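Local coordinates for hemoglobin-like protein (PDB 4NK2) that binds heme b and, as a group II truncated hemoglobin, probably binds oxygen, at residues E60-K65 with K146-P151; K65-H70 with A139-A144; V43-K48 with F165-I170. One frame throughout, in Å; residues are numbered along the deposited sequence.

Contact 1 of 3, residues E60-K65 with K146-P151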
loop_
_atom_site.group_PDB
_atom_site.type_symbol
_atom_site.label_atom_id
_atom_site.label_comp_id
_atom_site.label_asym_id
_atom_site.label_seq_id
_atom_site.Cartn_x
_atom_site.Cartn_y
_atom_site.Cartn_z
ATOM N N GLU A 60 22.238 -27.325 -1.893
ATOM C CA GLU A 60 22.255 -26.262 -0.905
ATOM C C GLU A 60 23.302 -25.191 -1.186
ATOM O O GLU A 60 23.003 -24.024 -1.138
ATOM C CB GLU A 60 22.438 -26.824 0.501
ATOM C CG GLU A 60 22.595 -25.760 1.542
ATOM C CD GLU A 60 22.483 -26.272 2.956
ATOM O OE1 GLU A 60 22.060 -27.411 3.161
ATOM O OE2 GLU A 60 22.827 -25.527 3.869
ATOM N N GLU A 61 24.533 -25.584 -1.463
ATOM C CA GLU A 61 25.609 -24.650 -1.770
ATOM C C GLU A 61 25.230 -23.603 -2.816
ATOM O O GLU A 61 25.398 -22.423 -2.612
ATOM C CB GLU A 61 26.822 -25.434 -2.260
ATOM C CG GLU A 61 28.157 -24.758 -2.092
ATOM C CD GLU A 61 29.318 -25.608 -2.604
ATOM O OE1 GLU A 61 29.951 -26.323 -1.809
ATOM O OE2 GLU A 61 29.598 -25.556 -3.809
ATOM N N LEU A 62 24.724 -24.059 -3.948
ATOM C CA LEU A 62 24.370 -23.166 -5.052
ATOM C C LEU A 62 23.243 -22.228 -4.649
ATOM O O LEU A 62 23.246 -21.049 -5.009
ATOM C CB LEU A 62 23.911 -23.985 -6.260
ATOM C CG LEU A 62 24.185 -23.421 -7.656
ATOM C CD1 LEU A 62 23.250 -24.007 -8.695
ATOM C CD2 LEU A 62 24.088 -21.939 -7.665
ATOM N N LEU A 63 22.254 -22.746 -3.930
ATOM C CA LEU A 63 21.160 -21.880 -3.486
ATOM C C LEU A 63 21.674 -20.800 -2.546
ATOM O O LEU A 63 21.205 -19.655 -2.585
ATOM C CB LEU A 63 20.040 -22.703 -2.838
ATOM C CG LEU A 63 19.282 -23.610 -3.820
ATOM C CD1 LEU A 63 18.365 -24.578 -3.091
ATOM C CD2 LEU A 63 18.479 -22.752 -4.790
ATOM N N ARG A 64 22.641 -21.126 -1.701
ATOM C CA ARG A 64 23.139 -20.091 -0.793
ATOM C C ARG A 64 23.963 -19.062 -1.575
ATOM O O ARG A 64 23.946 -17.864 -1.270
ATOM C CB ARG A 64 23.943 -20.699 0.370
ATOM C CG ARG A 64 23.137 -21.673 1.241
ATOM C CD ARG A 64 23.853 -22.027 2.542
ATOM N NE ARG A 64 22.970 -22.804 3.408
ATOM C CZ ARG A 64 22.106 -22.265 4.267
ATOM N NH1 ARG A 64 22.013 -20.944 4.387
ATOM N NH2 ARG A 64 21.322 -23.045 5.001
ATOM N N LYS A 65 24.666 -19.522 -2.607
ATOM C CA LYS A 65 25.475 -18.612 -3.412
ATOM C C LYS A 65 24.582 -17.700 -4.235
ATOM O O LYS A 65 24.872 -16.508 -4.396
ATOM C CB LYS A 65 26.414 -19.384 -4.335
ATOM C CG LYS A 65 27.285 -18.479 -5.201
ATOM C CD LYS A 65 28.154 -19.315 -6.178
ATOM C CE LYS A 65 28.960 -18.390 -7.072
ATOM N NZ LYS A 65 29.996 -19.119 -7.848
ATOM N N LYS A 146 21.425 -16.016 -13.601
ATOM C CA LYS A 146 22.336 -16.254 -14.727
ATOM C C LYS A 146 23.791 -16.310 -14.252
ATOM O O LYS A 146 24.565 -17.193 -14.680
ATOM C CB LYS A 146 22.178 -15.162 -15.800
ATOM C CG LYS A 146 23.222 -15.283 -16.914
ATOM C CD LYS A 146 22.832 -14.512 -18.167
ATOM C CE LYS A 146 23.653 -15.031 -19.352
ATOM N NZ LYS A 146 23.300 -14.386 -20.645
ATOM N N ASP A 147 24.154 -15.377 -13.382
ATOM C CA ASP A 147 25.508 -15.243 -12.883
ATOM C C ASP A 147 26.027 -16.530 -12.248
ATOM O O ASP A 147 27.190 -16.843 -12.362
ATOM C CB ASP A 147 25.609 -14.105 -11.857
ATOM O OD1 ASP A 147 24.999 -11.803 -11.689
ATOM O OD2 ASP A 147 25.646 -12.512 -13.662
ATOM N N VAL A 148 25.161 -17.256 -11.563
ATOM C CA VAL A 148 25.572 -18.452 -10.834
ATOM C C VAL A 148 25.241 -19.732 -11.611
ATOM O O VAL A 148 25.419 -20.839 -11.099
ATOM C CB VAL A 148 24.920 -18.539 -9.427
ATOM C CG1 VAL A 148 25.163 -17.258 -8.636
ATOM C CG2 VAL A 148 23.419 -18.810 -9.545
ATOM N N HIS A 149 24.754 -19.578 -12.836
ATOM C CA HIS A 149 24.440 -20.727 -13.685
ATOM C C HIS A 149 23.440 -21.674 -13.021
ATOM O O HIS A 149 23.628 -22.902 -12.996
ATOM C CB HIS A 149 25.732 -21.473 -14.076
ATOM C CG HIS A 149 26.859 -20.554 -14.439
ATOM N ND1 HIS A 149 26.730 -19.563 -15.392
ATOM C CD2 HIS A 149 28.122 -20.453 -13.958
ATOM C CE1 HIS A 149 27.867 -18.892 -15.483
ATOM N NE2 HIS A 149 28.732 -19.423 -14.633
ATOM N N PHE A 150 22.369 -21.094 -12.482
ATOM C CA PHE A 150 21.276 -21.884 -11.938
ATOM C C PHE A 150 20.837 -22.893 -13.000
ATOM O O PHE A 150 20.687 -22.545 -14.171
ATOM C CB PHE A 150 20.114 -20.968 -11.568
ATOM C CG PHE A 150 19.186 -21.556 -10.557
ATOM C CD1 PHE A 150 19.537 -21.569 -9.207
ATOM C CD2 PHE A 150 17.952 -22.077 -10.943
ATOM C CE1 PHE A 150 18.678 -22.100 -8.259
ATOM C CE2 PHE A 150 17.080 -22.607 -10.003
ATOM C CZ PHE A 150 17.440 -22.620 -8.655
ATOM N N PRO A 151 20.628 -24.151 -12.590
ATOM C CA PRO A 151 20.367 -25.236 -13.551
ATOM C C PRO A 151 19.161 -24.930 -14.441
ATOM O O PRO A 151 18.091 -24.544 -13.951
ATOM C CB PRO A 151 20.082 -26.442 -12.651
ATOM C CG PRO A 151 20.749 -26.103 -11.325
ATOM C CD PRO A 151 20.613 -24.615 -11.190
HETATM O O HOH W 1 28.345 -21.023 -9.505
HETATM O O HOH W 2 29.618 -17.709 -10.542
#

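Contact 2 of 3, residues K65-H70 with A139-A144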
loop_
_atom_site.group_PDB
_atom_site.type_symbol
_atom_site.label_atom_id
_atom_site.label_comp_id
_atom_site.label_asym_id
_atom_site.label_seq_id
_atom_site.Cartn_x
_atom_site.Cartn_y
_atom_site.Cartn_z
ATOM N N LYS A 65 24.666 -19.522 -2.607
ATOM C CA LYS A 65 25.475 -18.612 -3.412
ATOM C C LYS A 65 24.582 -17.700 -4.235
ATOM O O LYS A 65 24.872 -16.508 -4.396
ATOM C CB LYS A 65 26.414 -19.384 -4.335
ATOM C CG LYS A 65 27.285 -18.479 -5.201
ATOM C CD LYS A 65 28.154 -19.315 -6.178
ATOM C CE LYS A 65 28.960 -18.390 -7.072
ATOM N NZ LYS A 65 29.996 -19.119 -7.848
ATOM N N LEU A 66 23.487 -18.260 -4.747
ATOM C CA LEU A 66 22.497 -17.488 -5.498
ATOM C C LEU A 66 22.008 -16.327 -4.648
ATOM O O LEU A 66 21.923 -15.186 -5.108
ATOM C CB LEU A 66 21.310 -18.385 -5.862
ATOM C CG LEU A 66 20.025 -17.696 -6.324
ATOM C CD1 LEU A 66 20.255 -16.866 -7.602
ATOM C CD2 LEU A 66 18.895 -18.720 -6.535
ATOM N N VAL A 67 21.664 -16.628 -3.403
ATOM C CA VAL A 67 21.127 -15.593 -2.515
ATOM C C VAL A 67 22.212 -14.569 -2.222
ATOM O O VAL A 67 21.971 -13.355 -2.253
ATOM C CB VAL A 67 20.606 -16.212 -1.223
ATOM C CG1 VAL A 67 20.254 -15.122 -0.199
ATOM C CG2 VAL A 67 19.372 -17.078 -1.533
ATOM N N GLU A 68 23.417 -15.057 -1.950
ATOM C CA GLU A 68 24.554 -14.167 -1.722
ATOM C C GLU A 68 24.746 -13.233 -2.912
ATOM O O GLU A 68 24.857 -12.026 -2.747
ATOM C CB GLU A 68 25.825 -14.989 -1.469
ATOM C CG GLU A 68 27.127 -14.198 -1.532
ATOM C CD GLU A 68 27.257 -13.155 -0.437
ATOM O OE1 GLU A 68 26.820 -13.412 0.709
ATOM O OE2 GLU A 68 27.824 -12.074 -0.720
ATOM N N VAL A 69 24.768 -13.785 -4.120
ATOM C CA VAL A 69 24.956 -12.955 -5.307
ATOM C C VAL A 69 23.782 -11.994 -5.506
ATOM O O VAL A 69 23.971 -10.832 -5.887
ATOM C CB VAL A 69 25.186 -13.831 -6.565
ATOM C CG1 VAL A 69 25.109 -12.993 -7.837
ATOM C CG2 VAL A 69 26.537 -14.545 -6.464
ATOM N N HIS A 70 22.564 -12.459 -5.243
ATOM C CA HIS A 70 21.407 -11.577 -5.411
ATOM C C HIS A 70 21.615 -10.362 -4.516
ATOM O O HIS A 70 21.347 -9.223 -4.903
ATOM C CB HIS A 70 20.098 -12.303 -5.050
ATOM C CG HIS A 70 18.879 -11.425 -5.096
ATOM N ND1 HIS A 70 17.993 -11.329 -4.043
ATOM C CD2 HIS A 70 18.395 -10.612 -6.068
ATOM C CE1 HIS A 70 17.020 -10.488 -4.361
ATOM N NE2 HIS A 70 17.242 -10.043 -5.587
ATOM N N ALA A 139 14.948 -7.751 -11.049
ATOM C CA ALA A 139 15.994 -7.684 -12.075
ATOM C C ALA A 139 17.324 -8.111 -11.488
ATOM O O ALA A 139 18.158 -8.717 -12.174
ATOM C CB ALA A 139 16.096 -6.293 -12.656
ATOM N N CYS A 140 17.537 -7.775 -10.220
ATOM C CA CYS A 140 18.726 -8.238 -9.523
ATOM C C CYS A 140 18.737 -9.757 -9.412
ATOM O O CYS A 140 19.806 -10.371 -9.394
ATOM C CB CYS A 140 18.809 -7.631 -8.122
ATOM S SG CYS A 140 19.256 -5.877 -8.134
ATOM N N TYR A 141 17.559 -10.364 -9.287
ATOM C CA TYR A 141 17.496 -11.816 -9.145
ATOM C C TYR A 141 17.711 -12.489 -10.494
ATOM O O TYR A 141 18.396 -13.523 -10.585
ATOM C CB TYR A 141 16.160 -12.243 -8.545
ATOM C CG TYR A 141 16.308 -13.142 -7.348
ATOM C CD1 TYR A 141 15.632 -12.867 -6.169
ATOM C CD2 TYR A 141 17.101 -14.282 -7.404
ATOM C CE1 TYR A 141 15.744 -13.688 -5.067
ATOM C CE2 TYR A 141 17.223 -15.113 -6.298
ATOM C CZ TYR A 141 16.541 -14.803 -5.134
ATOM O OH TYR A 141 16.650 -15.616 -4.018
ATOM N N LYS A 142 17.131 -11.911 -11.542
ATOM C CA LYS A 142 17.355 -12.417 -12.906
ATOM C C LYS A 142 18.852 -12.500 -13.185
ATOM O O LYS A 142 19.365 -13.538 -13.644
ATOM C CB LYS A 142 16.672 -11.504 -13.932
ATOM C CG LYS A 142 16.786 -12.014 -15.388
ATOM C CD LYS A 142 16.231 -10.994 -16.393
ATOM C CE LYS A 142 17.145 -9.798 -16.541
ATOM N NZ LYS A 142 16.687 -8.860 -17.614
ATOM N N HIS A 143 19.571 -11.420 -12.908
ATOM C CA HIS A 143 21.030 -11.449 -13.091
ATOM C C HIS A 143 21.748 -12.463 -12.205
ATOM O O HIS A 143 22.641 -13.178 -12.685
ATOM C CB HIS A 143 21.634 -10.053 -12.936
ATOM C CG HIS A 143 21.367 -9.173 -14.113
ATOM N ND1 HIS A 143 20.288 -8.319 -14.173
ATOM C CD2 HIS A 143 22.007 -9.058 -15.302
ATOM C CE1 HIS A 143 20.291 -7.689 -15.337
ATOM N NE2 HIS A 143 21.324 -8.122 -16.040
ATOM N N ALA A 144 21.379 -12.534 -10.923
ATOM C CA ALA A 144 21.989 -13.541 -10.045
ATOM C C ALA A 144 21.807 -14.952 -10.609
ATOM O O ALA A 144 22.745 -15.752 -10.618
ATOM C CB ALA A 144 21.430 -13.452 -8.615
HETATM O O HOH W 3 17.352 -13.661 -1.808
#

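Contact 3 of 3, residues V43-K48 with F165-I170. With HEM (protoporphyrin IX containing Fe), chain C.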
loop_
_atom_site.group_PDB
_atom_site.type_symbol
_atom_site.label_atom_id
_atom_site.label_comp_id
_atom_site.label_asym_id
_atom_site.label_seq_id
_atom_site.Cartn_x
_atom_site.Cartn_y
_atom_site.Cartn_z
ATOM N N VAL A 43 -5.018 -7.568 -7.267
ATOM C CA VAL A 43 -5.064 -8.936 -6.748
ATOM C C VAL A 43 -3.655 -9.494 -6.504
ATOM O O VAL A 43 -2.734 -9.225 -7.278
ATOM C CB VAL A 43 -5.786 -9.875 -7.742
ATOM C CG1 VAL A 43 -5.959 -11.269 -7.149
ATOM C CG2 VAL A 43 -7.140 -9.305 -8.119
ATOM N N PHE A 44 -3.481 -10.259 -5.428
ATOM C CA PHE A 44 -2.276 -11.068 -5.281
ATOM C C PHE A 44 -2.478 -12.327 -6.116
ATOM O O PHE A 44 -3.223 -13.225 -5.713
ATOM C CB PHE A 44 -2.047 -11.451 -3.814
ATOM C CG PHE A 44 -1.763 -10.275 -2.908
ATOM C CD1 PHE A 44 -1.374 -9.051 -3.435
ATOM C CD2 PHE A 44 -1.867 -10.404 -1.529
ATOM C CE1 PHE A 44 -1.105 -7.964 -2.592
ATOM C CE2 PHE A 44 -1.610 -9.328 -0.689
ATOM C CZ PHE A 44 -1.223 -8.111 -1.227
ATOM N N PRO A 45 -1.817 -12.412 -7.281
ATOM C CA PRO A 45 -2.062 -13.592 -8.123
ATOM C C PRO A 45 -1.592 -14.892 -7.462
ATOM O O PRO A 45 -0.823 -14.862 -6.495
ATOM C CB PRO A 45 -1.240 -13.303 -9.385
ATOM C CG PRO A 45 -0.214 -12.310 -8.967
ATOM C CD PRO A 45 -0.871 -11.469 -7.908
ATOM N N GLU A 46 -2.040 -16.022 -7.974
ATOM C CA GLU A 46 -1.618 -17.316 -7.465
ATOM C C GLU A 46 -0.105 -17.432 -7.388
ATOM O O GLU A 46 0.588 -16.987 -8.277
ATOM C CB GLU A 46 -2.163 -18.421 -8.361
ATOM C CG GLU A 46 -1.942 -19.799 -7.838
ATOM C CD GLU A 46 -2.213 -20.863 -8.863
ATOM O OE1 GLU A 46 -2.369 -20.536 -10.044
ATOM O OE2 GLU A 46 -2.270 -22.037 -8.492
ATOM N N VAL A 47 0.393 -18.046 -6.323
ATOM C CA VAL A 47 1.830 -18.305 -6.164
ATOM C C VAL A 47 2.132 -19.812 -6.133
ATOM O O VAL A 47 1.634 -20.544 -5.261
ATOM C CB VAL A 47 2.400 -17.689 -4.888
ATOM C CG1 VAL A 47 3.875 -18.059 -4.744
ATOM C CG2 VAL A 47 2.242 -16.179 -4.905
ATOM N N LYS A 48 2.958 -20.276 -7.059
ATOM C CA LYS A 48 3.387 -21.658 -7.058
ATOM C C LYS A 48 4.769 -21.772 -6.450
ATOM O O LYS A 48 5.725 -21.336 -7.039
ATOM C CB LYS A 48 3.426 -22.198 -8.474
ATOM C CG LYS A 48 2.222 -21.885 -9.284
ATOM C CD LYS A 48 1.429 -23.127 -9.542
ATOM C CE LYS A 48 1.119 -23.296 -10.997
ATOM N NZ LYS A 48 0.207 -24.442 -11.186
ATOM N N PHE A 165 5.391 -14.328 -5.991
ATOM C CA PHE A 165 5.400 -14.171 -4.538
ATOM C C PHE A 165 5.789 -12.744 -4.173
ATOM O O PHE A 165 5.285 -12.178 -3.198
ATOM C CB PHE A 165 6.389 -15.153 -3.902
ATOM C CG PHE A 165 6.232 -15.304 -2.406
ATOM C CD1 PHE A 165 4.992 -15.149 -1.797
ATOM C CD2 PHE A 165 7.325 -15.620 -1.610
ATOM C CE1 PHE A 165 4.849 -15.307 -0.418
ATOM C CE2 PHE A 165 7.188 -15.771 -0.227
ATOM C CZ PHE A 165 5.952 -15.610 0.364
ATOM N N SER A 166 6.692 -12.160 -4.959
ATOM C CA SER A 166 7.172 -10.805 -4.689
ATOM C C SER A 166 6.044 -9.777 -4.753
ATOM O O SER A 166 6.117 -8.718 -4.122
ATOM C CB SER A 166 8.308 -10.418 -5.648
ATOM O OG SER A 166 7.919 -10.499 -7.019
ATOM N N ILE A 167 4.989 -10.069 -5.503
ATOM C CA ILE A 167 3.890 -9.098 -5.573
ATOM C C ILE A 167 3.278 -8.831 -4.187
ATOM O O ILE A 167 2.853 -7.708 -3.895
ATOM C CB ILE A 167 2.797 -9.555 -6.541
ATOM C CG1 ILE A 167 3.365 -9.631 -7.968
ATOM C CG2 ILE A 167 1.639 -8.591 -6.505
ATOM C CD1 ILE A 167 2.384 -10.213 -8.980
ATOM N N ARG A 168 3.221 -9.862 -3.347
ATOM C CA ARG A 168 2.613 -9.745 -2.023
ATOM C C ARG A 168 3.482 -9.020 -1.019
ATOM O O ARG A 168 3.047 -8.765 0.108
ATOM C CB ARG A 168 2.295 -11.132 -1.476
ATOM C CG ARG A 168 1.674 -12.023 -2.510
ATOM C CD ARG A 168 1.057 -13.253 -1.890
ATOM N NE ARG A 168 0.234 -13.934 -2.882
ATOM C CZ ARG A 168 -0.777 -14.741 -2.590
ATOM N NH1 ARG A 168 -1.095 -14.972 -1.322
ATOM N NH2 ARG A 168 -1.470 -15.304 -3.567
ATOM N N MET A 169 4.713 -8.694 -1.395
ATOM C CA MET A 169 5.551 -7.908 -0.480
ATOM C C MET A 169 5.298 -6.406 -0.643
ATOM O O MET A 169 5.686 -5.607 0.217
ATOM C CB MET A 169 7.023 -8.210 -0.720
ATOM C CG MET A 169 7.344 -9.710 -0.694
ATOM S SD MET A 169 6.713 -10.468 0.819
ATOM C CE MET A 169 6.294 -12.030 0.057
ATOM N N ILE A 170 4.666 -6.020 -1.752
ATOM C CA ILE A 170 4.496 -4.594 -2.056
ATOM C C ILE A 170 3.559 -3.976 -1.020
ATOM O O ILE A 170 2.415 -4.426 -0.855
ATOM C CB ILE A 170 3.893 -4.350 -3.458
ATOM C CG1 ILE A 170 4.869 -4.803 -4.555
ATOM C CG2 ILE A 170 3.553 -2.865 -3.625
ATOM C CD1 ILE A 170 4.284 -4.715 -5.962
HETATM C CHA HEM C . 14.012 -9.503 4.595
HETATM C CHB HEM C . 13.728 -6.376 0.917
HETATM C CHC HEM C . 10.879 -9.519 -1.491
HETATM C CHD HEM C . 12.789 -12.960 1.387
HETATM C C1A HEM C . 14.120 -8.340 3.875
HETATM C C2A HEM C . 14.640 -7.058 4.345
HETATM C C3A HEM C . 14.552 -6.202 3.305
HETATM C C4A HEM C . 13.978 -6.906 2.166
HETATM C CMA HEM C . 14.984 -4.719 3.259
HETATM C CAA HEM C . 15.175 -6.763 5.777
HETATM C CBA HEM C . 14.013 -6.143 6.582
HETATM C CGA HEM C . 14.303 -5.810 8.042
HETATM O O1A HEM C . 13.922 -4.693 8.497
HETATM O O2A HEM C . 14.898 -6.636 8.786
HETATM C C1B HEM C . 12.855 -6.885 -0.031
HETATM C C2B HEM C . 12.285 -6.181 -1.170
HETATM C C3B HEM C . 11.499 -7.046 -1.836
HETATM C C4B HEM C . 11.534 -8.337 -1.155
HETATM C CMB HEM C . 12.543 -4.714 -1.572
HETATM C CAB HEM C . 10.703 -6.698 -3.108
HETATM C CBB HEM C . 9.724 -7.513 -3.520
HETATM C C1C HEM C . 11.180 -10.759 -0.959
HETATM C C2C HEM C . 10.732 -12.064 -1.426
HETATM C C3C HEM C . 11.258 -13.005 -0.617
HETATM C C4C HEM C . 12.071 -12.339 0.384
HETATM C CMC HEM C . 9.790 -12.310 -2.626
HETATM C CAC HEM C . 11.094 -14.541 -0.703
HETATM C CBC HEM C . 10.699 -15.142 -1.834
HETATM C C1D HEM C . 13.181 -12.388 2.574
HETATM C C2D HEM C . 13.472 -13.084 3.818
HETATM C C3D HEM C . 13.863 -11.994 4.804
HETATM C C4D HEM C . 13.760 -10.751 4.074
HETATM C CMD HEM C . 13.430 -14.605 4.112
HETATM C CAD HEM C . 14.248 -12.188 6.287
HETATM C CBD HEM C . 12.939 -12.283 7.076
HETATM C CGD HEM C . 13.301 -12.470 8.532
HETATM O O1D HEM C . 13.780 -11.493 9.156
HETATM O O2D HEM C . 13.122 -13.600 9.061
HETATM N NA HEM C . 13.735 -8.207 2.555
HETATM N NB HEM C . 12.372 -8.185 -0.070
HETATM N NC HEM C . 11.997 -10.986 0.141
HETATM N ND HEM C . 13.362 -11.028 2.771
HETATM FE FE HEM C . 12.776 -9.595 1.373
HETATM O O HOH W 4 1.082 -13.023 -5.455
#

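Contact 1 of 3, residues E60-K65 with K146-P151
Leu62 reaches from helix 53-75 into the backbone turn that follows helix 131-147, and its two methyls divide the work. Its CB leaves the helix facing the turn, and the branch at CG then forks. Leu62 CD2 lies 3.7 Å from Val148 CG2, the two side chains crossing obliquely, and the same methyl also comes near Val148 O. CD1 goes the other way, to the pyrrolidine ring of Pro151, with Leu62 CD1 3.7 Å from Pro151 CD. A forked, flexible residue suits this place because one side chain touches both ends of the Val148-Pro151 turn.

Helix 131-147 ends in a Schellman motif at His149. This residue adopts a positive phi of 57°, and His149 N bonds back to Lys146 O at 3.0 Å, so the helix stops here and the chain swings Phe150 and Pro151 alongside the first helix of the globin domain. At the solvent-facing margin a long lysine suits the place, since Lys65, fully extended, can pass Val148 with its CG packed loosely against Val148 CG1 and still reach water: one molecule accepts from Lys65 NZ at 3.0 Å and donates weakly to Val148 O, and a second links Lys65 NZ to Asp147 O.

Phe150 is buried, its CG placed opposite the backbone N (chi1 -158°). This sends the ring inward, where Leu63 CD2 comes to its edge near the ring plane, 3.5 Å from Phe150 CE1. The CD of Pro151 lies over one face of the same ring, and Phe158 meets the ring from helix 155-165.

Contact 2 of 3, residues K65-H70 with A139-A144
Two long helices of the truncated globin fold, 53-75 and 131-147, pack together here: where segments 65-70 and 139-144 meet, their axes come within 8.8 Å at 132°, a strongly inclined, roughly antiparallel crossing, and an aromatic stack lies between them. The His70 imidazole lies face to face with the phenol ring of Tyr141, centroids 3.7 Å apart and planes 20° from parallel, although the two side chains run at about a right angle to each other. His70 CB also sits over that face. At the ring's edge, Leu66 CD1 approaches Tyr141 CE2 to 3.7 Å.

Ala144 suits the closest backbone approach, where its CA is 5.1 Å from that of His70. Its single methyl fits between Leu66 CD1 and Val69 CG1 and touches the backbone of His70.

His70 NE2 is held by a hydrogen bond with Trp137 O, one turn earlier on helix 131-147, and Trp137, a heme-binding residue, meets both stacked rings edge to face. His70 ND1 shares a water with Tyr141 OH, 3.3 Å from the nitrogen and 3.0 Å from the hydroxyl oxygen. With NE2 bonded to a carbonyl, the imidazole would be expected to carry a proton there.

Contact 3 of 3, residues V43-K48 with F165-I170
Arg168 stretches across the face of the Phe44 ring to reach the backbone beyond it, joining strand 35-48 to the 3-10 turn that follows helix 155-165 in this globin fold. The ring lies beneath the arginine's base: Arg168 CA stands 4.1 Å from the Phe44 ring centroid, almost on its normal, a CH-pi contact. Further out the two side chains cross, with ring and guanidinium planes 35° apart, and Phe44 CB lies over one guanidinium face. The chain from CG to NE is extended, and with CG opposite its own carbonyl carbon (chi1 -44°) it is carried to the strand.

There Arg168 NH2 donates to Pro45 O at 3.0 Å. The bond is nearly straight at the hydrogen (176°) and lies in the guanidinium plane, yet it meets the oxygen from well above the carbonyl plane. A water that accepts from Arg168 NE also donates to Pro45 O, so this carbonyl oxygen accepts two hydrogen bonds. NH2 has a further acceptor in Glu37 O of the second subunit, whose strand pairs antiparallel with this one. Arginine, flat and with several N-H groups, suits a place between two chains.

Val47 comes at Arg168 from the opposite direction, Val47 CG2 lying 3.6 Å from Arg168 NE, while its CG1 lies against Phe165 CB. Its two methyls can thus pack against both residues at once.

The heme vinyl carbon CBC comes to the edge of the Phe165 ring, 3.4 Å from Phe165 CD2. Ser166 and Met169 also line the pocket, and Met169 CE covers one face of the phenyl. Pro45 and Ile167 cross at about a right angle, with Pro45 CG 3.3 Å from Ile167 CD1, closer than carbons usually pack.

From the N terminus, the chain first passes through strand 35-48, whose residues 43-48 pack against 165-170 in the turn after helix 155-165; contact 3 thus closes the widest loop, spanning 116 residues and tying the intersubunit strand to the heme pocket. Helix 53-75 follows and supplies both remaining first partners. Its residues 60-65 meet 146-151 in contact 1, and its residues 65-70 meet 139-144 in contact 2, so contact 2 lies within contact 1 and both within contact 3, with no crossing. Contacts 1 and 2 share Lys65 and touch through Val148 and Val69; contact 3 sits on the opposite side of the chain's centre.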